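Local coordinates for CELL WALL surface anchor family protein (Streptococcus pneumoniae, PDB 2X9Z), which forms the repeating backbone of the pneumococcal pilus, a surface fibre that probably serves in cell adhesion, at residues 171-176 and 223-228; 161-166 and 217-222; 101-106 and 110-115; 82-85 and 90-93. The protein carries 1 engineered substitution. One frame throughout, in Å; residues are numbered along the deposited sequence.

Contact 1 of 4, residues 171-176 and 223-228; sequences APIPAG and KGYSAD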
loop_
_atom_site.group_PDB
_atom_site.type_symbol
_atom_site.label_atom_id
_atom_site.label_comp_id
_atom_site.label_asym_id
_atom_site.label_seq_id
_atom_site.Cartn_x
_atom_site.Cartn_y
_atom_site.Cartn_z
ATOM N N ALA A 171 22.607 5.253 -0.020
ATOM C CA ALA A 171 23.415 6.396 0.400
ATOM C C ALA A 171 22.687 7.712 0.133
ATOM O O ALA A 171 22.099 7.902 -0.939
ATOM C CB ALA A 171 24.761 6.394 -0.306
ATOM N N PRO A 172 22.729 8.636 1.103
ATOM C CA PRO A 172 22.070 9.938 0.945
ATOM C C PRO A 172 22.517 10.698 -0.300
ATOM O O PRO A 172 23.700 10.688 -0.649
ATOM C CB PRO A 172 22.506 10.698 2.195
ATOM C CG PRO A 172 22.695 9.622 3.218
ATOM C CD PRO A 172 23.280 8.459 2.457
ATOM N N ILE A 173 21.564 11.356 -0.951
ATOM C CA ILE A 173 21.841 12.240 -2.076
ATOM C C ILE A 173 20.965 13.486 -1.941
ATOM O O ILE A 173 19.990 13.480 -1.183
ATOM C CB ILE A 173 21.537 11.551 -3.424
ATOM C CG1 ILE A 173 20.088 11.047 -3.454
ATOM C CG2 ILE A 173 22.542 10.434 -3.697
ATOM C CD1 ILE A 173 19.691 10.374 -4.764
ATOM N N PRO A 174 21.296 14.560 -2.677
ATOM C CA PRO A 174 20.424 15.741 -2.668
ATOM C C PRO A 174 19.050 15.427 -3.260
ATOM O O PRO A 174 18.900 14.456 -4.003
ATOM C CB PRO A 174 21.171 16.736 -3.570
ATOM C CG PRO A 174 22.587 16.278 -3.554
ATOM C CD PRO A 174 22.509 14.781 -3.485
ATOM N N ALA A 175 18.050 16.235 -2.934
ATOM C CA ALA A 175 16.712 16.024 -3.487
ATOM C C ALA A 175 16.762 15.872 -5.008
ATOM O O ALA A 175 17.403 16.661 -5.691
ATOM C CB ALA A 175 15.795 17.169 -3.100
ATOM N N GLY A 176 16.074 14.867 -5.535
ATOM C CA GLY A 176 16.116 14.585 -6.959
ATOM C C GLY A 176 15.220 15.484 -7.795
ATOM O O GLY A 176 15.515 15.771 -8.957
ATOM N N LYS A 223 9.800 10.324 -11.600
ATOM C CA LYS A 223 10.487 9.450 -12.536
ATOM C C LYS A 223 11.817 8.970 -11.964
ATOM O O LYS A 223 12.688 9.771 -11.646
ATOM C CB LYS A 223 10.701 10.164 -13.874
ATOM C CG LYS A 223 11.369 9.300 -14.931
ATOM C CD LYS A 223 11.534 10.063 -16.238
ATOM C CE LYS A 223 12.331 9.263 -17.254
ATOM N NZ LYS A 223 11.643 7.996 -17.620
ATOM N N GLY A 224 11.955 7.655 -11.815
ATOM C CA GLY A 224 13.200 7.068 -11.358
ATOM C C GLY A 224 13.347 6.889 -9.851
ATOM O O GLY A 224 14.363 6.349 -9.386
ATOM N N TYR A 225 12.344 7.330 -9.091
ATOM C CA TYR A 225 12.374 7.224 -7.633
ATOM C C TYR A 225 11.198 6.420 -7.102
ATOM O O TYR A 225 10.062 6.584 -7.563
ATOM C CB TYR A 225 12.361 8.615 -6.980
ATOM C CG TYR A 225 13.645 9.386 -7.182
ATOM C CD1 TYR A 225 13.835 10.179 -8.308
ATOM C CD2 TYR A 225 14.684 9.298 -6.259
ATOM C CE1 TYR A 225 15.019 10.872 -8.501
ATOM C CE2 TYR A 225 15.875 9.982 -6.448
ATOM C CZ TYR A 225 16.034 10.770 -7.565
ATOM O OH TYR A 225 17.215 11.454 -7.752
ATOM N N SER A 226 11.474 5.578 -6.108
ATOM C CA SER A 226 10.442 4.809 -5.421
ATOM C C SER A 226 10.284 5.298 -3.988
ATOM O O SER A 226 11.255 5.708 -3.354
ATOM C CB SER A 226 10.768 3.323 -5.460
ATOM O OG SER A 226 10.746 2.875 -6.802
ATOM N N ALA A 227 9.049 5.250 -3.495
ATOM C CA ALA A 227 8.697 5.820 -2.201
ATOM C C ALA A 227 8.631 4.761 -1.110
ATOM O O ALA A 227 7.816 3.832 -1.181
ATOM C CB ALA A 227 7.371 6.566 -2.301
ATOM N N ASP A 228 9.465 4.945 -0.089
ATOM C CA ASP A 228 9.570 4.051 1.061
ATOM C C ASP A 228 8.993 4.787 2.273
ATOM O O ASP A 228 9.661 5.638 2.882
ATOM C CB ASP A 228 11.050 3.684 1.256
ATOM C CG ASP A 228 11.345 2.975 2.569
ATOM O OD1 ASP A 228 10.416 2.583 3.314
ATOM O OD2 ASP A 228 12.554 2.803 2.848
#
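Ile173 and Tyr225 run at each other from opposite directions, the isoleucine carrying only its CD1 methyl forward and the tyrosine presenting the phenol end of its ring. That methyl lies close to the ring plane, at the edge: Ile173 CD1 is 4.0 Å from Tyr225 OH and 4.2 Å from Tyr225 CE2, so the contact is a methyl against a rim rather than a cover over a face. The torsions of Ile173 explain the reach. CG1 sits between the backbone N and the carbonyl carbon (chi1 56°), and the branch then runs straight out through chi2 of 179°, which puts CD1 at the far end. A second approach comes from Gly176, whose CA stands 3.4 Å from Tyr225 OH and 3.9 Å from Tyr225 CZ, obliquely to the ring. Lacking a side chain, the glycine lets the hydroxyl come right up to the main chain. The two segments share no hydrogen bond, and the area buried between them, 116 Å², marks a small surface contact. Trp165 ties both sides together: the backbone N of Ile173 probably hydrogen-bonds to Trp165 O, and the Trp165 indole meets the Tyr225 ring edge-to-face. What results is a connecting loop, running between strands 159-166 and 179-185, resting on the aromatic residue just ahead of strand 226-229 at one end of a Cna-B-like beta sandwich.

Contact 2 of 4, residues 161-166 and 217-222; sequences LTKTWV and FVERSI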
loop_
_atom_site.group_PDB
_atom_site.type_symbol
_atom_site.label_atom_id
_atom_site.label_comp_id
_atom_site.label_asym_id
_atom_site.label_seq_id
_atom_site.Cartn_x
_atom_site.Cartn_y
_atom_site.Cartn_z
ATOM N N LEU A 161 4.937 16.110 6.886
ATOM C CA LEU A 161 5.668 15.161 6.063
ATOM C C LEU A 161 7.153 15.530 6.057
ATOM O O LEU A 161 7.505 16.692 5.820
ATOM C CB LEU A 161 5.107 15.223 4.645
ATOM C CG LEU A 161 5.813 14.450 3.540
ATOM C CD1 LEU A 161 5.697 12.975 3.779
ATOM C CD2 LEU A 161 5.207 14.816 2.198
ATOM N N THR A 162 8.012 14.550 6.341
ATOM C CA THR A 162 9.461 14.734 6.232
ATOM C C THR A 162 9.981 13.771 5.169
ATOM O O THR A 162 9.625 12.598 5.160
ATOM C CB THR A 162 10.182 14.466 7.571
ATOM O OG1 THR A 162 9.678 15.351 8.579
ATOM C CG2 THR A 162 11.690 14.675 7.440
ATOM N N LYS A 163 10.818 14.275 4.271
ATOM C CA LYS A 163 11.324 13.471 3.168
ATOM C C LYS A 163 12.849 13.417 3.177
ATOM O O LYS A 163 13.510 14.420 3.454
ATOM C CB LYS A 163 10.829 14.043 1.843
ATOM C CG LYS A 163 10.983 13.112 0.668
ATOM C CD LYS A 163 10.381 13.736 -0.571
ATOM C CE LYS A 163 10.290 12.729 -1.653
ATOM N NZ LYS A 163 11.660 12.175 -1.816
ATOM N N THR A 164 13.395 12.237 2.901
ATOM C CA THR A 164 14.828 12.089 2.663
ATOM C C THR A 164 15.034 11.405 1.320
ATOM O O THR A 164 14.109 10.807 0.775
ATOM C CB THR A 164 15.534 11.257 3.757
ATOM O OG1 THR A 164 14.845 10.014 3.935
ATOM C CG2 THR A 164 15.572 12.002 5.089
ATOM N N TRP A 165 16.253 11.479 0.799
ATOM C CA TRP A 165 16.558 10.936 -0.519
ATOM C C TRP A 165 17.837 10.104 -0.457
ATOM O O TRP A 165 18.827 10.530 0.138
ATOM C CB TRP A 165 16.765 12.069 -1.522
ATOM C CG TRP A 165 15.611 13.029 -1.697
ATOM C CD1 TRP A 165 15.250 14.062 -0.863
ATOM C CD2 TRP A 165 14.702 13.078 -2.805
ATOM N NE1 TRP A 165 14.170 14.741 -1.393
ATOM C CE2 TRP A 165 13.816 14.155 -2.580
ATOM C CE3 TRP A 165 14.559 12.320 -3.973
ATOM C CZ2 TRP A 165 12.804 14.489 -3.482
ATOM C CZ3 TRP A 165 13.544 12.646 -4.859
ATOM C CH2 TRP A 165 12.683 13.724 -4.610
ATOM N N VAL A 166 17.814 8.936 -1.091
ATOM C CA VAL A 166 18.994 8.080 -1.195
ATOM C C VAL A 166 19.117 7.514 -2.600
ATOM O O VAL A 166 18.126 7.431 -3.333
ATOM C CB VAL A 166 18.963 6.905 -0.181
ATOM C CG1 VAL A 166 18.897 7.444 1.238
ATOM C CG2 VAL A 166 17.788 5.967 -0.458
ATOM N N PHE A 217 -0.231 10.563 3.009
ATOM C CA PHE A 217 0.387 11.299 1.909
ATOM C C PHE A 217 0.739 10.283 0.828
ATOM O O PHE A 217 1.545 9.372 1.069
ATOM C CB PHE A 217 1.678 12.011 2.332
ATOM C CG PHE A 217 1.471 13.224 3.196
ATOM C CD1 PHE A 217 1.073 14.438 2.647
ATOM C CD2 PHE A 217 1.727 13.164 4.557
ATOM C CE1 PHE A 217 0.909 15.562 3.448
ATOM C CE2 PHE A 217 1.568 14.279 5.360
ATOM C CZ PHE A 217 1.155 15.478 4.808
ATOM N N VAL A 218 0.159 10.435 -0.358
ATOM C CA VAL A 218 0.480 9.550 -1.470
ATOM C C VAL A 218 1.373 10.314 -2.447
ATOM O O VAL A 218 0.952 11.304 -3.044
ATOM C CB VAL A 218 -0.799 9.045 -2.188
ATOM C CG1 VAL A 218 -0.446 8.008 -3.233
ATOM C CG2 VAL A 218 -1.810 8.482 -1.181
ATOM N N GLU A 219 2.615 9.868 -2.585
ATOM C CA GLU A 219 3.557 10.534 -3.474
ATOM C C GLU A 219 3.130 10.372 -4.930
ATOM O O GLU A 219 2.908 9.252 -5.400
ATOM C CB GLU A 219 4.953 9.949 -3.275
ATOM C CG GLU A 219 6.050 10.655 -4.047
ATOM C CD GLU A 219 7.421 10.154 -3.655
ATOM O OE1 GLU A 219 7.790 10.305 -2.469
ATOM O OE2 GLU A 219 8.134 9.608 -4.523
ATOM N N ARG A 220 2.981 11.484 -5.643
ATOM C CA ARG A 220 2.849 11.382 -7.087
ATOM C C ARG A 220 4.174 10.876 -7.664
ATOM O O ARG A 220 5.241 11.344 -7.287
ATOM C CB ARG A 220 2.469 12.730 -7.687
ATOM C CG ARG A 220 1.097 13.247 -7.230
ATOM C CD ARG A 220 0.688 14.495 -7.981
ATOM N NE ARG A 220 -0.568 15.026 -7.464
ATOM C CZ ARG A 220 -1.155 16.124 -7.917
ATOM N NH1 ARG A 220 -0.595 16.812 -8.902
ATOM N NH2 ARG A 220 -2.299 16.531 -7.385
ATOM N N SER A 221 4.102 9.899 -8.560
ATOM C CA SER A 221 5.308 9.261 -9.071
ATOM C C SER A 221 6.348 10.269 -9.549
ATOM O O SER A 221 6.047 11.169 -10.336
ATOM C CB SER A 221 4.960 8.297 -10.204
ATOM O OG SER A 221 6.135 7.840 -10.836
ATOM N N ILE A 222 7.571 10.102 -9.057
ATOM C CA ILE A 222 8.712 10.879 -9.503
ATOM C C ILE A 222 9.562 9.941 -10.351
ATOM O O ILE A 222 9.978 8.874 -9.888
ATOM C CB ILE A 222 9.542 11.392 -8.316
ATOM C CG1 ILE A 222 8.652 12.152 -7.328
ATOM C CG2 ILE A 222 10.678 12.284 -8.803
ATOM C CD1 ILE A 222 9.372 12.597 -6.076
#
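The backbones bearing Leu161 and Phe217 run in roughly the same direction, 28° apart end to end, but no hydrogen bond joins them. Their CA atoms are 7.7 Å apart from Leu161 to Phe217 and 11.9 Å apart from Trp165 to Ile222, so the segments splay as they advance. This is the spacing of two layers, and the topology agrees: strand 159-166 belongs to a four-stranded sheet and strand 215-219 to a three-stranded one, facing each other in a Cna-B-like beta sandwich. At the closer end Leu161 lies over one face of the Phe217 ring, a CH-pi contact in which Leu161 CB is 3.9 Å from the ring centroid and 19° off its normal; both leucine methyls touch the same ring near CG, CD1 and CD2. At the wider end the broad indole of Trp165 reaches across to Ile222, the two coming from opposite directions, with Trp165 CH2 meeting Ile222 CD1 at 3.8 Å. Between these apolar pairs sits Lys163, whose NZ is covalently joined to Asn242 CG, the intramolecular isopeptide bond known from Gram-positive pilins, which here ties strand 159-166 to strand 237-243. Glu219 reaches across at about a right angle to the lysine, in a place consistent with the acidic residue that accompanies such bonds in related pilins. Its OE1 is 3.6 Å from Lys163 CE, while Lys163 NZ, after the bend at chi4 (-54°), lies 2.9 Å above the plane of the Trp165 ring, over its centre.

Contact 3 of 4, residues 101-106 and 110-115; sequences AKVNDQ and KTVKIT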
loop_
_atom_site.group_PDB
_atom_site.type_symbol
_atom_site.label_atom_id
_atom_site.label_comp_id
_atom_site.label_asym_id
_atom_site.label_seq_id
_atom_site.Cartn_x
_atom_site.Cartn_y
_atom_site.Cartn_z
ATOM N N ALA A 101 11.560 -16.866 -9.649
ATOM C CA ALA A 101 11.753 -17.839 -10.723
ATOM C C ALA A 101 10.426 -18.401 -11.230
ATOM O O ALA A 101 10.337 -18.852 -12.369
ATOM C CB ALA A 101 12.674 -18.972 -10.267
ATOM N N LYS A 102 9.405 -18.381 -10.378
ATOM C CA LYS A 102 8.101 -18.927 -10.737
ATOM C C LYS A 102 7.202 -17.929 -11.475
ATOM O O LYS A 102 6.199 -18.328 -12.066
ATOM C CB LYS A 102 7.388 -19.482 -9.497
ATOM C CG LYS A 102 8.079 -20.711 -8.923
ATOM C CD LYS A 102 7.436 -21.204 -7.641
ATOM C CE LYS A 102 8.061 -22.532 -7.229
ATOM N NZ LYS A 102 7.473 -23.042 -5.961
ATOM N N VAL A 103 7.557 -16.644 -11.456
ATOM C CA VAL A 103 6.771 -15.648 -12.189
ATOM C C VAL A 103 7.534 -14.988 -13.334
ATOM O O VAL A 103 6.914 -14.451 -14.242
ATOM C CB VAL A 103 6.163 -14.557 -11.264
ATOM C CG1 VAL A 103 5.266 -15.189 -10.218
ATOM C CG2 VAL A 103 7.253 -13.717 -10.613
ATOM N N ASN A 104 8.867 -15.038 -13.295
ATOM C CA ASN A 104 9.699 -14.456 -14.347
ATOM C C ASN A 104 9.915 -15.439 -15.488
ATOM O O ASN A 104 9.909 -16.658 -15.280
ATOM C CB ASN A 104 11.077 -14.072 -13.802
ATOM C CG ASN A 104 11.085 -12.742 -13.083
ATOM O OD1 ASN A 104 10.210 -11.898 -13.287
ATOM N ND2 ASN A 104 12.093 -12.541 -12.240
ATOM N N ASP A 105 10.131 -14.909 -16.690
ATOM C CA ASP A 105 10.481 -15.733 -17.842
ATOM C C ASP A 105 9.506 -16.891 -18.060
ATOM O O ASP A 105 9.915 -18.023 -18.346
ATOM C CB ASP A 105 11.911 -16.266 -17.710
ATOM C CG ASP A 105 12.477 -16.772 -19.031
ATOM O OD1 ASP A 105 12.030 -16.295 -20.098
ATOM O OD2 ASP A 105 13.378 -17.641 -19.004
ATOM N N GLN A 106 8.217 -16.592 -17.928
ATOM C CA GLN A 106 7.158 -17.562 -18.206
ATOM C C GLN A 106 6.479 -17.226 -19.536
ATOM O O GLN A 106 6.505 -16.074 -19.982
ATOM C CB GLN A 106 6.150 -17.603 -17.055
ATOM C CG GLN A 106 6.817 -17.871 -15.717
ATOM C CD GLN A 106 7.505 -19.233 -15.655
ATOM O OE1 GLN A 106 7.038 -20.214 -16.239
ATOM N NE2 GLN A 106 8.601 -19.300 -14.921
ATOM N N LYS A 110 1.020 -14.750 -15.508
ATOM C CA LYS A 110 0.967 -15.495 -14.252
ATOM C C LYS A 110 0.120 -14.715 -13.255
ATOM O O LYS A 110 0.193 -13.483 -13.191
ATOM C CB LYS A 110 2.372 -15.722 -13.676
ATOM C CG LYS A 110 3.315 -16.520 -14.580
ATOM C CD LYS A 110 2.804 -17.926 -14.883
ATOM C CE LYS A 110 3.327 -18.935 -13.885
ATOM N NZ LYS A 110 2.743 -20.296 -14.080
ATOM N N THR A 111 -0.694 -15.423 -12.485
ATOM C CA THR A 111 -1.588 -14.774 -11.539
ATOM C C THR A 111 -1.171 -15.056 -10.111
ATOM O O THR A 111 -1.194 -16.206 -9.669
ATOM C CB THR A 111 -3.025 -15.271 -11.728
ATOM O OG1 THR A 111 -3.455 -14.972 -13.062
ATOM C CG2 THR A 111 -3.957 -14.602 -10.738
ATOM N N VAL A 112 -0.809 -14.002 -9.385
ATOM C CA VAL A 112 -0.482 -14.130 -7.968
ATOM C C VAL A 112 -1.708 -13.740 -7.162
ATOM O O VAL A 112 -2.315 -12.711 -7.432
ATOM C CB VAL A 112 0.697 -13.214 -7.556
ATOM C CG1 VAL A 112 1.068 -13.458 -6.095
ATOM C CG2 VAL A 112 1.901 -13.451 -8.453
ATOM N N LYS A 113 -2.080 -14.565 -6.189
ATOM C CA LYS A 113 -3.184 -14.236 -5.302
ATOM C C LYS A 113 -2.721 -14.299 -3.851
ATOM O O LYS A 113 -2.121 -15.284 -3.411
ATOM C CB LYS A 113 -4.354 -15.200 -5.524
ATOM C CG LYS A 113 -5.568 -14.939 -4.636
ATOM C CD LYS A 113 -6.718 -15.846 -5.051
ATOM C CE LYS A 113 -7.878 -15.793 -4.086
ATOM N NZ LYS A 113 -8.930 -16.753 -4.508
ATOM N N ILE A 114 -2.990 -13.228 -3.119
ATOM C CA ILE A 114 -2.660 -13.145 -1.706
ATOM C C ILE A 114 -3.971 -12.980 -0.951
ATOM O O ILE A 114 -4.770 -12.094 -1.264
ATOM C CB ILE A 114 -1.758 -11.936 -1.409
ATOM C CG1 ILE A 114 -0.451 -12.050 -2.197
ATOM C CG2 ILE A 114 -1.494 -11.811 0.101
ATOM C CD1 ILE A 114 0.382 -10.777 -2.168
ATOM N N THR A 115 -4.214 -13.848 0.022
ATOM C CA THR A 115 -5.436 -13.762 0.816
ATOM C C THR A 115 -5.087 -13.580 2.284
ATOM O O THR A 115 -4.020 -14.003 2.746
ATOM C CB THR A 115 -6.327 -15.009 0.641
ATOM O OG1 THR A 115 -5.637 -16.166 1.122
ATOM C CG2 THR A 115 -6.680 -15.229 -0.819
#
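This is a local, partly buried packing contact in which the weakly bonded last turn of the short helix 97-103 and the loop after it lie against the start of strand 110-120. No hydrogen bond of the sheet type spans it; the nearest pair of CA atoms, Val103 and Lys110, is 6.2 Å apart, and about 182 Å² is buried between the segments. Lys110 gives the largest share. Its chain bends at chi2 (-61°) and again at chi3 (-92°), folding the methylenes alongside Gln106: Lys110 CG is 3.9 Å from both CB and CG of Gln106, and the two side chains pass at a slant. Further along, Lys110 CE comes within 3.5 Å of Lys102 O, while NZ goes on to a salt bridge with Asp73. Gln106 is steadied from its own side, as its NE2 donates to Asn104 O at 3.0 Å, a bent bond with an N-H...O angle of 131° and the donor tilted from the carbonyl plane. Inside, Val103 CG1 meets Val112 CG2 at 4.2 Å, the two valines crossing near a right angle; Ile42 touches both, and Trp53 touches Val112. The whole is a helix-loop-strand connection that leads the chain from strand 90-95 in one sheet to strand 110-120 in the other, a crossover between the two layers of this pilin beta sandwich.

Contact 4 of 4, residues 82-85 and 90-93; sequences YALT and GFDL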
loop_
_atom_site.group_PDB
_atom_site.type_symbol
_atom_site.label_atom_id
_atom_site.label_comp_id
_atom_site.label_asym_id
_atom_site.label_seq_id
_atom_site.Cartn_x
_atom_site.Cartn_y
_atom_site.Cartn_z
ATOM N N TYR A 82 9.061 -16.780 -0.670
ATOM C CA TYR A 82 8.667 -15.421 -0.320
ATOM C C TYR A 82 9.090 -15.090 1.103
ATOM O O TYR A 82 9.367 -15.988 1.897
ATOM C CB TYR A 82 7.148 -15.226 -0.477
ATOM C CG TYR A 82 6.299 -16.074 0.447
ATOM C CD1 TYR A 82 6.020 -17.400 0.143
ATOM C CD2 TYR A 82 5.750 -15.538 1.608
ATOM C CE1 TYR A 82 5.236 -18.176 0.978
ATOM C CE2 TYR A 82 4.968 -16.307 2.453
ATOM C CZ TYR A 82 4.711 -17.626 2.132
ATOM O OH TYR A 82 3.929 -18.389 2.964
ATOM N N ALA A 83 9.139 -13.796 1.406
ATOM C CA ALA A 83 9.431 -13.305 2.740
ATOM C C ALA A 83 8.276 -12.418 3.161
ATOM O O ALA A 83 7.981 -11.417 2.505
ATOM C CB ALA A 83 10.727 -12.516 2.748
ATOM N N LEU A 84 7.616 -12.808 4.244
ATOM C CA LEU A 84 6.461 -12.100 4.772
ATOM C C LEU A 84 6.832 -11.436 6.093
ATOM O O LEU A 84 7.404 -12.080 6.975
ATOM C CB LEU A 84 5.322 -13.095 5.011
ATOM C CG LEU A 84 4.065 -12.570 5.708
ATOM C CD1 LEU A 84 3.358 -11.551 4.827
ATOM C CD2 LEU A 84 3.131 -13.712 6.052
ATOM N N THR A 85 6.486 -10.161 6.230
ATOM C CA THR A 85 6.644 -9.453 7.491
ATOM C C THR A 85 5.293 -8.878 7.879
ATOM O O THR A 85 4.695 -8.110 7.122
ATOM C CB THR A 85 7.664 -8.310 7.384
ATOM O OG1 THR A 85 8.906 -8.821 6.885
ATOM C CG2 THR A 85 7.901 -7.678 8.753
ATOM N N GLY A 90 -0.813 -4.325 9.181
ATOM C CA GLY A 90 -0.747 -4.931 7.861
ATOM C C GLY A 90 0.491 -5.766 7.646
ATOM O O GLY A 90 1.027 -6.341 8.586
ATOM N N PHE A 91 0.957 -5.826 6.407
ATOM C CA PHE A 91 2.050 -6.722 6.092
ATOM C C PHE A 91 2.774 -6.310 4.823
ATOM O O PHE A 91 2.273 -5.493 4.034
ATOM C CB PHE A 91 1.537 -8.156 5.943
ATOM C CG PHE A 91 0.618 -8.348 4.765
ATOM C CD1 PHE A 91 1.121 -8.697 3.512
ATOM C CD2 PHE A 91 -0.751 -8.169 4.904
ATOM C CE1 PHE A 91 0.266 -8.863 2.424
ATOM C CE2 PHE A 91 -1.602 -8.340 3.821
ATOM C CZ PHE A 91 -1.093 -8.689 2.582
ATOM N N ASP A 92 3.954 -6.886 4.641
ATOM C CA ASP A 92 4.719 -6.754 3.409
ATOM C C ASP A 92 5.138 -8.154 2.993
ATOM O O ASP A 92 5.590 -8.941 3.825
ATOM C CB ASP A 92 5.956 -5.886 3.643
ATOM C CG ASP A 92 5.607 -4.463 4.010
ATOM O OD1 ASP A 92 5.662 -3.613 3.109
ATOM O OD2 ASP A 92 5.281 -4.188 5.190
ATOM N N LEU A 93 4.966 -8.473 1.711
ATOM C CA LEU A 93 5.264 -9.807 1.196
ATOM C C LEU A 93 6.099 -9.624 -0.060
ATOM O O LEU A 93 5.660 -8.976 -1.008
ATOM C CB LEU A 93 3.978 -10.583 0.876
ATOM C CG LEU A 93 4.124 -12.077 0.536
ATOM C CD1 LEU A 93 2.811 -12.818 0.769
ATOM C CD2 LEU A 93 4.620 -12.317 -0.892
HETATM O O HOH W 1 5.420 -5.361 7.432
#
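Leu93 packs along two residues of the neighbouring strand, Leu84 and Tyr82. Its CB comes first, 4.1 Å from Leu84 CD1. With CG anti to the backbone N (chi1 -171°), the branch point is directed to the tyrosine, and Leu93 CG lies 4.0 Å from Tyr82 CD2. The methyls then divide: Leu93 CD1 stays near the ring, 4.1 Å from Tyr82 CD2, whereas Leu93 CD2 sits 3.9 Å from Tyr82 CB. Strands 82-87 and 90-95 form an antiparallel beta hairpin at the border of a six-stranded sheet, and the axes of segments 82-85 and 90-93 approach to 4.7 Å. Leu84 and Leu93 are a non-hydrogen-bonded pair, with their side chains on the face turned to Val68 of strand 61-72 in the opposing sheet. Thr85 and Asp92 are the hydrogen-bonded pair: Thr85 N gives to Asp92 O at 2.8 Å, nearly straight (171°), and Asp92 N gives back to Thr85 O at 2.9 Å. A water molecule also donates to Thr85 O. The carboxylate of Asp92 is held by Ser54 through OD1 and by a salt bridge from OD2 to Arg56, both on strand 50-57.

Along the chain, contact 4 comes first and contact 3 follows, both closing before 161-166 begins; contacts 1 and 2 then interleave, their segments alternating. The first pair shares one Cna-B-like domain, with centres 16 Å apart, and touches where Ile114 CG2 meets Phe91 CZ at 4.0 Å, strand 90-95 leading into helix 97-103. The second pair lies closer, centres 8 Å apart, and is linked through Trp165, which packs on the 171-176 loop. Between the pairs the centres stand 22 to 29 Å apart and nothing touches. The contacts thus sample two beta sandwiches of the pilus subunit, the chain returning at 257-259 to a sheet of the first.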